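Local atomic coordinates of Phospholipase/Carboxylesterase (Haliangium ochraceum, PDB entry 4Q82), a protein that probably hydrolyses carboxylic ester bonds as a serine hydrolase of the alpha/beta type, although its natural substrate is not established. Residues Val44-Ser49 and Trp117-Pro122; Gly66-Leu71 and Ala98-Val103; Leu189-Gly194 and Val251-Trp256. One frame throughout, in Å; residues are numbered along the deposited sequence.

Contact 1 (Val44-Ser49 and Trp117-Pro122); sequences VDDRPS and WSNERP
The amide of Asn119 carries the polar half of this contact, and its NH2 end holds two acceptors of the facing loop. Asp46 OD1 lies at the edge of that amide, close to its plane, and Asn119 ND2 reaches it at 2.9 Å in a nearly straight bond. The carboxylate is turned well away from the amide, the planes being 68° apart, and ND2 of Asn119 meets OD1 from above the carboxylate plane. Trp117 has one face filled by Arg121, whose CD sits 3.6 Å above the centre of the indole. Arg47 O takes the second bond of Asn119 ND2, at 3.0 Å, again from above the carbonyl plane. At the other end of the amide, Asn119 OD1 accepts from Arg52 and from a water that also donates to Trp117 O. An asparagine suits the place because one flat group both gives and receives. Ser49 CB packs 3.6 Å from Trp117 O; a chi1 of 54° sets Ser49 OG between its own backbone N and carbonyl carbon, and this hydroxyl hydrogen-bonds to Ile112. The 44-49 loop is itself stiffened by an Asx turn, in which Arg47 N meets Asp45 OD1 at 3.0 Å while the arginine grips the same carboxylate side-on. The contact joins the lead-in to edge strand 53-56 with the connection from helix 107-113 to strand 124-128. Trp117 also packs on helix 107-113 and makes edge-to-face contacts with Tyr70 of strand 67-70 and Tyr269 of helix 268-273.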
loop_
_atom_site.group_PDB
_atom_site.type_symbol
_atom_site.label_atom_id
_atom_site.label_comp_id
_atom_site.label_asym_id
_atom_site.label_seq_id
_atom_site.Cartn_x
_atom_site.Cartn_y
_atom_site.Cartn_z
ATOM N N VAL A 44 19.285 -19.694 -0.673
ATOM C CA VAL A 44 18.578 -18.427 -0.601
ATOM C C VAL A 44 19.418 -17.317 0.048
ATOM O O VAL A 44 20.029 -17.520 1.089
ATOM C CB VAL A 44 17.261 -18.596 0.203
ATOM C CG1 VAL A 44 16.487 -17.306 0.265
ATOM C CG2 VAL A 44 16.410 -19.701 -0.397
ATOM N N ASP A 45 19.435 -16.146 -0.580
ATOM C CA ASP A 45 20.015 -14.936 0.004
ATOM C C ASP A 45 19.361 -14.682 1.358
ATOM O O ASP A 45 18.143 -14.692 1.448
ATOM C CB ASP A 45 19.800 -13.770 -0.966
ATOM C CG ASP A 45 20.261 -12.414 -0.429
ATOM O OD1 ASP A 45 21.005 -12.320 0.566
ATOM O OD2 ASP A 45 19.891 -11.419 -1.071
ATOM N N ASP A 46 20.158 -14.500 2.410
ATOM C CA ASP A 46 19.615 -14.201 3.738
ATOM C C ASP A 46 20.256 -12.953 4.352
ATOM O O ASP A 46 20.192 -12.739 5.546
ATOM C CB ASP A 46 19.787 -15.399 4.686
ATOM C CG ASP A 46 18.901 -15.292 5.932
ATOM O OD1 ASP A 46 17.720 -14.869 5.813
ATOM O OD2 ASP A 46 19.396 -15.616 7.031
ATOM N N ARG A 47 20.879 -12.118 3.529
ATOM C CA ARG A 47 21.321 -10.801 3.988
ATOM C C ARG A 47 20.129 -9.956 4.471
ATOM O O ARG A 47 19.019 -10.159 4.019
ATOM C CB ARG A 47 22.038 -10.073 2.859
ATOM C CG ARG A 47 23.346 -10.739 2.447
ATOM C CD ARG A 47 23.883 -10.036 1.216
ATOM N NE ARG A 47 22.889 -10.090 0.160
ATOM C CZ ARG A 47 22.919 -9.372 -0.960
ATOM N NH1 ARG A 47 23.912 -8.525 -1.190
ATOM N NH2 ARG A 47 21.944 -9.509 -1.852
ATOM N N PRO A 48 20.373 -8.997 5.368
ATOM C CA PRO A 48 19.288 -8.128 5.855
ATOM C C PRO A 48 18.622 -7.338 4.711
ATOM O O PRO A 48 19.226 -7.170 3.659
ATOM C CB PRO A 48 19.991 -7.174 6.830
ATOM C CG PRO A 48 21.371 -7.698 7.020
ATOM C CD PRO A 48 21.701 -8.613 5.889
ATOM N N SER A 49 17.402 -6.849 4.933
ATOM C CA SER A 49 16.589 -6.317 3.847
ATOM C C SER A 49 17.225 -5.174 3.073
ATOM O O SER A 49 16.973 -5.035 1.870
ATOM C CB SER A 49 15.224 -5.872 4.404
ATOM O OG SER A 49 15.383 -4.958 5.479
ATOM N N TRP A 117 12.770 -5.365 8.266
ATOM C CA TRP A 117 11.763 -6.029 7.434
ATOM C C TRP A 117 12.134 -7.504 7.283
ATOM O O TRP A 117 13.113 -7.829 6.609
ATOM C CB TRP A 117 11.694 -5.324 6.076
ATOM C CG TRP A 117 10.659 -5.826 5.107
ATOM C CD1 TRP A 117 10.832 -6.790 4.131
ATOM C CD2 TRP A 117 9.310 -5.358 4.980
ATOM N NE1 TRP A 117 9.662 -6.931 3.409
ATOM C CE2 TRP A 117 8.715 -6.075 3.920
ATOM C CE3 TRP A 117 8.543 -4.392 5.668
ATOM C CZ2 TRP A 117 7.392 -5.865 3.532
ATOM C CZ3 TRP A 117 7.225 -4.185 5.281
ATOM C CH2 TRP A 117 6.662 -4.918 4.214
ATOM N N SER A 118 11.386 -8.393 7.933
ATOM C CA SER A 118 11.745 -9.816 7.941
ATOM C C SER A 118 12.012 -10.405 6.551
ATOM O O SER A 118 11.260 -10.163 5.616
ATOM C CB SER A 118 10.643 -10.636 8.616
ATOM O OG SER A 118 10.921 -12.010 8.478
ATOM N N ASN A 119 13.084 -11.193 6.436
ATOM C CA ASN A 119 13.384 -11.932 5.223
ATOM C C ASN A 119 12.332 -12.989 4.871
ATOM O O ASN A 119 12.282 -13.452 3.731
ATOM C CB ASN A 119 14.773 -12.595 5.338
ATOM C CG ASN A 119 15.902 -11.596 5.128
ATOM O OD1 ASN A 119 15.657 -10.435 4.751
ATOM N ND2 ASN A 119 17.147 -12.045 5.328
ATOM N N GLU A 120 11.473 -13.333 5.794
ATOM C CA GLU A 120 10.390 -14.241 5.515
ATOM C C GLU A 120 9.298 -13.637 4.625
ATOM O O GLU A 120 8.544 -14.308 4.025
ATOM C CB GLU A 120 9.805 -14.758 6.810
ATOM C CG GLU A 120 10.849 -15.457 7.688
ATOM C CD GLU A 120 11.719 -16.428 6.905
ATOM O OE1 GLU A 120 11.140 -17.408 6.391
ATOM O OE2 GLU A 120 12.965 -16.240 6.785
ATOM N N ARG A 121 9.260 -12.332 4.581
ATOM C CA ARG A 121 8.250 -11.663 3.769
ATOM C C ARG A 121 8.545 -11.799 2.279
ATOM O O ARG A 121 9.628 -11.413 1.818
ATOM C CB ARG A 121 8.141 -10.198 4.184
ATOM C CG ARG A 121 7.578 -10.117 5.611
ATOM C CD ARG A 121 7.560 -8.673 6.182
ATOM N NE ARG A 121 7.135 -8.732 7.586
ATOM C CZ ARG A 121 7.215 -7.693 8.420
ATOM N NH1 ARG A 121 7.723 -6.542 7.986
ATOM N NH2 ARG A 121 6.810 -7.811 9.681
ATOM N N PRO A 122 7.588 -12.363 1.528
ATOM C CA PRO A 122 7.871 -12.779 0.143
ATOM C C PRO A 122 7.603 -11.716 -0.921
ATOM O O PRO A 122 7.813 -12.018 -2.109
ATOM C CB PRO A 122 6.921 -13.958 -0.054
ATOM C CG PRO A 122 5.721 -13.574 0.772
ATOM C CD PRO A 122 6.314 -12.921 2.017
HETATM O O HOH W 1 15.957 -15.443 7.974
HETATM O O HOH W 2 15.812 -8.348 6.870
#

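Contact 2 (Gly66-Leu71 and Ala98-Val103); sequences GFWEYL and AALDKV
Trp68 meets the helical segment 98-103 with the edge of its indole, and the pyrrole side is the tight part of the contact. Trp68 NE1 donates to Leu100 O at 2.8 Å, an almost straight bond with the oxygen in the ring plane. Leu100 O also accepts from Val103 N at 2.9 Å, the two donors coming from opposite faces of its plane, so one backbone oxygen is gripped twice. Tryptophan suits this place because a large apolar ring carries one N-H to spend on a backbone oxygen. Next to the bond, Trp68 CD1 touches Val103 CB at 3.9 Å and lies 4.0 Å from Leu100 CD2. With CG anti to its carbonyl carbon (chi1 -71°), Trp68 swings its ring toward the helix. Leu100 also packs on the backbone of Gly66 and Phe67, its CD2 being 3.8 Å from Phe67 N, and Gly66 with no side chain lets the isobutyl group settle against bare backbone. The benzo side is looser. There, in the conformer given and so only tentatively, the exposed Asp101 brings OD1 to 3.6 Å from Trp68 CZ2, a van der Waals approach at the solvent margin. Strand 67-70 runs between strands 53-56 and 124-128; Trp68 and Leu100 both touch Val55 of the former, while Val103 rests on Ser127 of the latter, and segment 98-103 thus packs against this part of the sheet.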
loop_
_atom_site.group_PDB
_atom_site.type_symbol
_atom_site.label_atom_id
_atom_site.label_comp_id
_atom_site.label_asym_id
_atom_site.label_seq_id
_atom_site.Cartn_x
_atom_site.Cartn_y
_atom_site.Cartn_z
ATOM N N GLY A 66 9.704 8.200 -9.750
ATOM C CA GLY A 66 10.853 7.627 -9.056
ATOM C C GLY A 66 10.321 6.664 -7.983
ATOM O O GLY A 66 9.223 6.865 -7.466
ATOM N N PHE A 67 11.071 5.620 -7.648
ATOM C CA PHE A 67 10.617 4.691 -6.599
ATOM C C PHE A 67 11.761 3.929 -5.961
ATOM O O PHE A 67 12.851 3.803 -6.544
ATOM C CB PHE A 67 9.588 3.697 -7.160
ATOM C CG PHE A 67 10.126 2.768 -8.222
ATOM C CD1 PHE A 67 10.219 3.176 -9.547
ATOM C CD2 PHE A 67 10.500 1.462 -7.899
ATOM C CE1 PHE A 67 10.695 2.307 -10.528
ATOM C CE2 PHE A 67 10.984 0.589 -8.878
ATOM C CZ PHE A 67 11.076 1.015 -10.190
ATOM N N TRP A 68 11.500 3.422 -4.754
ATOM C CA TRP A 68 12.377 2.456 -4.094
ATOM C C TRP A 68 11.955 1.057 -4.475
ATOM O O TRP A 68 10.780 0.723 -4.400
ATOM C CB TRP A 68 12.335 2.584 -2.556
ATOM C CG TRP A 68 13.001 3.833 -2.075
ATOM C CD1 TRP A 68 12.400 5.019 -1.773
ATOM C CD2 TRP A 68 14.407 4.042 -1.919
ATOM N NE1 TRP A 68 13.348 5.954 -1.403
ATOM C CE2 TRP A 68 14.587 5.372 -1.479
ATOM C CE3 TRP A 68 15.532 3.224 -2.089
ATOM C CZ2 TRP A 68 15.842 5.908 -1.214
ATOM C CZ3 TRP A 68 16.788 3.755 -1.811
ATOM C CH2 TRP A 68 16.932 5.083 -1.383
ATOM N N GLU A 69 12.929 0.238 -4.858
ATOM C CA GLU A 69 12.690 -1.148 -5.236
ATOM C C GLU A 69 13.272 -2.071 -4.186
ATOM O O GLU A 69 14.476 -2.030 -3.915
ATOM C CB GLU A 69 13.309 -1.430 -6.606
ATOM C CG GLU A 69 13.364 -2.873 -7.007
ATOM C CD GLU A 69 14.426 -3.086 -8.070
ATOM O OE1 GLU A 69 14.184 -2.756 -9.261
ATOM O OE2 GLU A 69 15.521 -3.553 -7.694
ATOM N N TYR A 70 12.411 -2.870 -3.566
ATOM C CA TYR A 70 12.859 -3.935 -2.672
ATOM C C TYR A 70 12.529 -5.299 -3.278
ATOM O O TYR A 70 11.371 -5.573 -3.612
ATOM C CB TYR A 70 12.219 -3.841 -1.267
ATOM C CG TYR A 70 12.570 -5.084 -0.463
ATOM C CD1 TYR A 70 13.871 -5.286 -0.002
ATOM C CD2 TYR A 70 11.624 -6.076 -0.214
ATOM C CE1 TYR A 70 14.214 -6.426 0.734
ATOM C CE2 TYR A 70 11.967 -7.243 0.508
ATOM C CZ TYR A 70 13.260 -7.396 0.975
ATOM O OH TYR A 70 13.605 -8.525 1.679
ATOM N N LEU A 71 13.545 -6.151 -3.409
ATOM C CA LEU A 71 13.352 -7.510 -3.906
ATOM C C LEU A 71 13.532 -8.498 -2.760
ATOM O O LEU A 71 14.448 -8.364 -1.945
ATOM C CB LEU A 71 14.327 -7.821 -5.048
ATOM C CG LEU A 71 14.286 -6.858 -6.235
ATOM C CD1 LEU A 71 15.393 -7.212 -7.217
ATOM C CD2 LEU A 71 12.933 -6.866 -6.914
ATOM N N ALA A 98 17.969 12.160 -4.711
ATOM C CA ALA A 98 18.004 12.978 -3.514
ATOM C C ALA A 98 16.608 13.062 -2.900
ATOM O O ALA A 98 16.440 12.856 -1.713
ATOM C CB ALA A 98 18.534 14.370 -3.832
ATOM N N ALA A 99 15.609 13.344 -3.728
ATOM C CA ALA A 99 14.250 13.516 -3.241
ATOM C C ALA A 99 13.697 12.216 -2.655
ATOM O O ALA A 99 12.902 12.234 -1.697
ATOM C CB ALA A 99 13.353 14.013 -4.371
ATOM N N LEU A 100 14.108 11.088 -3.234
ATOM C CA LEU A 100 13.556 9.786 -2.834
ATOM C C LEU A 100 13.891 9.435 -1.401
ATOM O O LEU A 100 13.186 8.629 -0.778
ATOM C CB LEU A 100 14.045 8.676 -3.770
ATOM C CG LEU A 100 13.122 8.534 -4.988
ATOM C CD1 LEU A 100 13.845 7.861 -6.167
ATOM C CD2 LEU A 100 11.860 7.765 -4.600
ATOM N N ASP A 101 14.958 10.027 -0.865
ATOM C CA ASP A 101 15.321 9.747 0.518
ATOM C C ASP A 101 14.153 10.077 1.468
ATOM O O ASP A 101 13.988 9.424 2.495
ATOM C CB ASP A 101 16.585 10.512 0.918
ATOM C CG ASP A 101 17.869 9.728 0.625
ATOM O OD1 ASP A 101 17.796 8.499 0.384
ATOM O OD2 ASP A 101 18.961 10.338 0.660
ATOM N N LYS A 102 13.328 11.064 1.113
ATOM C CA LYS A 102 12.163 11.415 1.950
ATOM C C LYS A 102 11.220 10.235 2.157
ATOM O O LYS A 102 10.621 10.098 3.225
ATOM C CB LYS A 102 11.354 12.566 1.334
ATOM C CG LYS A 102 12.034 13.924 1.384
ATOM C CD LYS A 102 11.105 14.960 0.758
ATOM C CE LYS A 102 11.823 16.249 0.364
ATOM N NZ LYS A 102 10.980 17.032 -0.613
ATOM N N VAL A 103 11.073 9.407 1.126
ATOM C CA VAL A 103 10.103 8.315 1.153
ATOM C C VAL A 103 10.512 7.254 2.184
ATOM O O VAL A 103 9.670 6.464 2.639
ATOM C CB VAL A 103 9.919 7.695 -0.279
ATOM C CG1 VAL A 103 8.985 6.488 -0.267
ATOM C CG2 VAL A 103 9.409 8.750 -1.280
#

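Contact 3 (Leu189-Gly194 and Val251-Trp256); sequences LIAGNG and VGHDSW
His253, whose ring links Asp218 to residue 165 in the manner of a Ser-His-Asp catalytic triad, packs beside the methyl of Ala191. His253 CE1 comes within 3.9 Å of Ala191 CB, an oblique approach to the imidazole. Ser255 OG lies 3.5 Å from Ala191 CB and touches Ile190 CG2 at 3.4 Å. With CG2 anti to the backbone N (chi1 -59° for CG1), Ile190 points that branch at the loop, where it also meets Trp256 CB at 3.9 Å. A small alanine fits between histidine and serine, and the branched isoleucine offers CG2 to both Ser255 OG and Trp256 CB. The fold is that of an alpha/beta hydrolase: residue 165 lies between strand 158-163 and helix 167-178, in a G-X-S-X-G sequence consistent with a nucleophile elbow. That serine carries an aminoethylphenylsulfonyl group on its OG, and His253 NE2 is hydrogen-bonded to this oxygen, while ND1 is bonded to Asp218. Trp256 stands with an edge of its indole over a face of the imidazole of His253, its CZ3 3.7 Å above the ring centre. On one face of the indole, Asp254 OD1 sits 3.1 Å above the plane, toward the rim. Asp254 centres an inverse gamma turn, and its OD2 bonds to Ser257 at the entry to helix 257-260. Ile190 ends strand 186-190, between strands 158-163 and 210-215, and also packs against Phe213 of the latter.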
loop_
_atom_site.group_PDB
_atom_site.type_symbol
_atom_site.label_atom_id
_atom_site.label_comp_id
_atom_site.label_asym_id
_atom_site.label_seq_id
_atom_site.Cartn_x
_atom_site.Cartn_y
_atom_site.Cartn_z
ATOM N N LEU A 189 -5.300 0.159 3.929
ATOM C CA LEU A 189 -5.399 1.605 3.715
ATOM C C LEU A 189 -5.467 2.285 5.063
ATOM O O LEU A 189 -6.420 2.072 5.823
ATOM C CB LEU A 189 -6.634 1.944 2.876
ATOM C CG LEU A 189 -6.630 1.225 1.524
ATOM C CD1 LEU A 189 -7.897 1.579 0.712
ATOM C CD2 LEU A 189 -5.359 1.583 0.761
ATOM N N ILE A 190 -4.468 3.104 5.364
ATOM C CA ILE A 190 -4.346 3.665 6.710
ATOM C C ILE A 190 -4.537 5.181 6.704
ATOM O O ILE A 190 -3.811 5.882 5.979
ATOM C CB ILE A 190 -2.947 3.346 7.284
ATOM C CG1 ILE A 190 -2.727 1.822 7.329
ATOM C CG2 ILE A 190 -2.751 3.959 8.706
ATOM C CD1 ILE A 190 -1.224 1.468 7.303
ATOM N N ALA A 191 -5.470 5.667 7.529
ATOM C CA ALA A 191 -5.674 7.117 7.775
ATOM C C ALA A 191 -6.038 7.856 6.482
ATOM O O ALA A 191 -5.570 8.991 6.245
ATOM C CB ALA A 191 -4.430 7.745 8.419
ATOM N N GLY A 192 -6.865 7.198 5.672
ATOM C CA GLY A 192 -7.327 7.761 4.409
ATOM C C GLY A 192 -8.802 8.100 4.471
ATOM O O GLY A 192 -9.411 8.187 5.560
ATOM N N ASN A 193 -9.384 8.345 3.298
ATOM C CA ASN A 193 -10.783 8.691 3.209
ATOM C C ASN A 193 -11.392 7.917 2.052
ATOM O O ASN A 193 -11.167 8.251 0.900
ATOM C CB ASN A 193 -10.982 10.201 2.996
ATOM C CG ASN A 193 -12.461 10.591 2.910
ATOM O OD1 ASN A 193 -13.348 9.744 3.024
ATOM N ND2 ASN A 193 -12.734 11.901 2.737
ATOM N N GLY A 194 -12.179 6.903 2.376
ATOM C CA GLY A 194 -12.863 6.099 1.379
ATOM C C GLY A 194 -14.344 6.405 1.266
ATOM O O GLY A 194 -15.082 5.659 0.627
ATOM N N VAL A 251 -5.695 7.684 19.431
ATOM C CA VAL A 251 -4.494 7.818 18.610
ATOM C C VAL A 251 -4.748 8.898 17.543
ATOM O O VAL A 251 -5.867 9.000 17.013
ATOM C CB VAL A 251 -4.126 6.449 17.957
ATOM C CG1 VAL A 251 -3.057 6.590 16.855
ATOM C CG2 VAL A 251 -3.694 5.415 19.054
ATOM N N GLY A 252 -3.739 9.721 17.275
ATOM C CA GLY A 252 -3.859 10.811 16.308
ATOM C C GLY A 252 -3.586 10.371 14.880
ATOM O O GLY A 252 -3.943 9.248 14.495
ATOM N N HIS A 253 -2.961 11.257 14.087
ATOM C CA HIS A 253 -2.870 11.002 12.661
ATOM C C HIS A 253 -1.926 9.830 12.366
ATOM O O HIS A 253 -2.190 9.064 11.442
ATOM C CB HIS A 253 -2.423 12.264 11.884
ATOM C CG HIS A 253 -2.481 12.110 10.388
ATOM N ND1 HIS A 253 -3.509 11.443 9.742
ATOM C CD2 HIS A 253 -1.650 12.552 9.413
ATOM C CE1 HIS A 253 -3.294 11.467 8.437
ATOM N NE2 HIS A 253 -2.171 12.128 8.212
ATOM N N ASP A 254 -0.838 9.682 13.128
ATOM C CA ASP A 254 0.042 8.534 12.850
ATOM C C ASP A 254 -0.535 7.224 13.390
ATOM O O ASP A 254 -0.230 6.777 14.501
ATOM C CB ASP A 254 1.454 8.726 13.419
ATOM C CG ASP A 254 2.356 7.506 13.133
ATOM O OD1 ASP A 254 1.901 6.496 12.524
ATOM O OD2 ASP A 254 3.527 7.543 13.524
ATOM N N SER A 255 -1.342 6.597 12.558
ATOM C CA SER A 255 -1.853 5.280 12.843
ATOM C C SER A 255 -1.094 4.262 11.982
ATOM O O SER A 255 -1.423 3.079 12.014
ATOM C CB SER A 255 -3.359 5.226 12.551
ATOM O OG SER A 255 -3.663 5.890 11.319
ATOM N N TRP A 256 -0.114 4.715 11.178
ATOM C CA TRP A 256 0.623 3.788 10.315
ATOM C C TRP A 256 1.844 3.113 10.965
ATOM O O TRP A 256 2.148 1.949 10.651
ATOM C CB TRP A 256 1.097 4.502 9.017
ATOM C CG TRP A 256 1.827 5.822 9.283
ATOM C CD1 TRP A 256 3.152 5.996 9.594
ATOM C CD2 TRP A 256 1.241 7.123 9.258
ATOM N NE1 TRP A 256 3.435 7.357 9.751
ATOM C CE2 TRP A 256 2.271 8.061 9.552
ATOM C CE3 TRP A 256 -0.066 7.592 9.017
ATOM C CZ2 TRP A 256 2.032 9.434 9.622
ATOM C CZ3 TRP A 256 -0.296 8.970 9.070
ATOM C CH2 TRP A 256 0.750 9.869 9.363
#

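Overall arrangement
From the N terminus, 44-49 comes first and meets 117-122, so contact 1 closes a long loop that contains strands 53-56, 67-70 and 80-86. Contact 2 opens and closes within that loop, joining strand 67-70 to the helical segment 98-103. The two touch through Tyr70, which packs against Ser49 and Trp117, and together they tie the outer strands of one sheet end to the segments that flank them. Contact 3 follows in series, closing the chain from 189 to 256. It lies on the same sheet, further across, with nearest atoms about 10 Å from either of the others, and brings the histidine loop to strand 186-190.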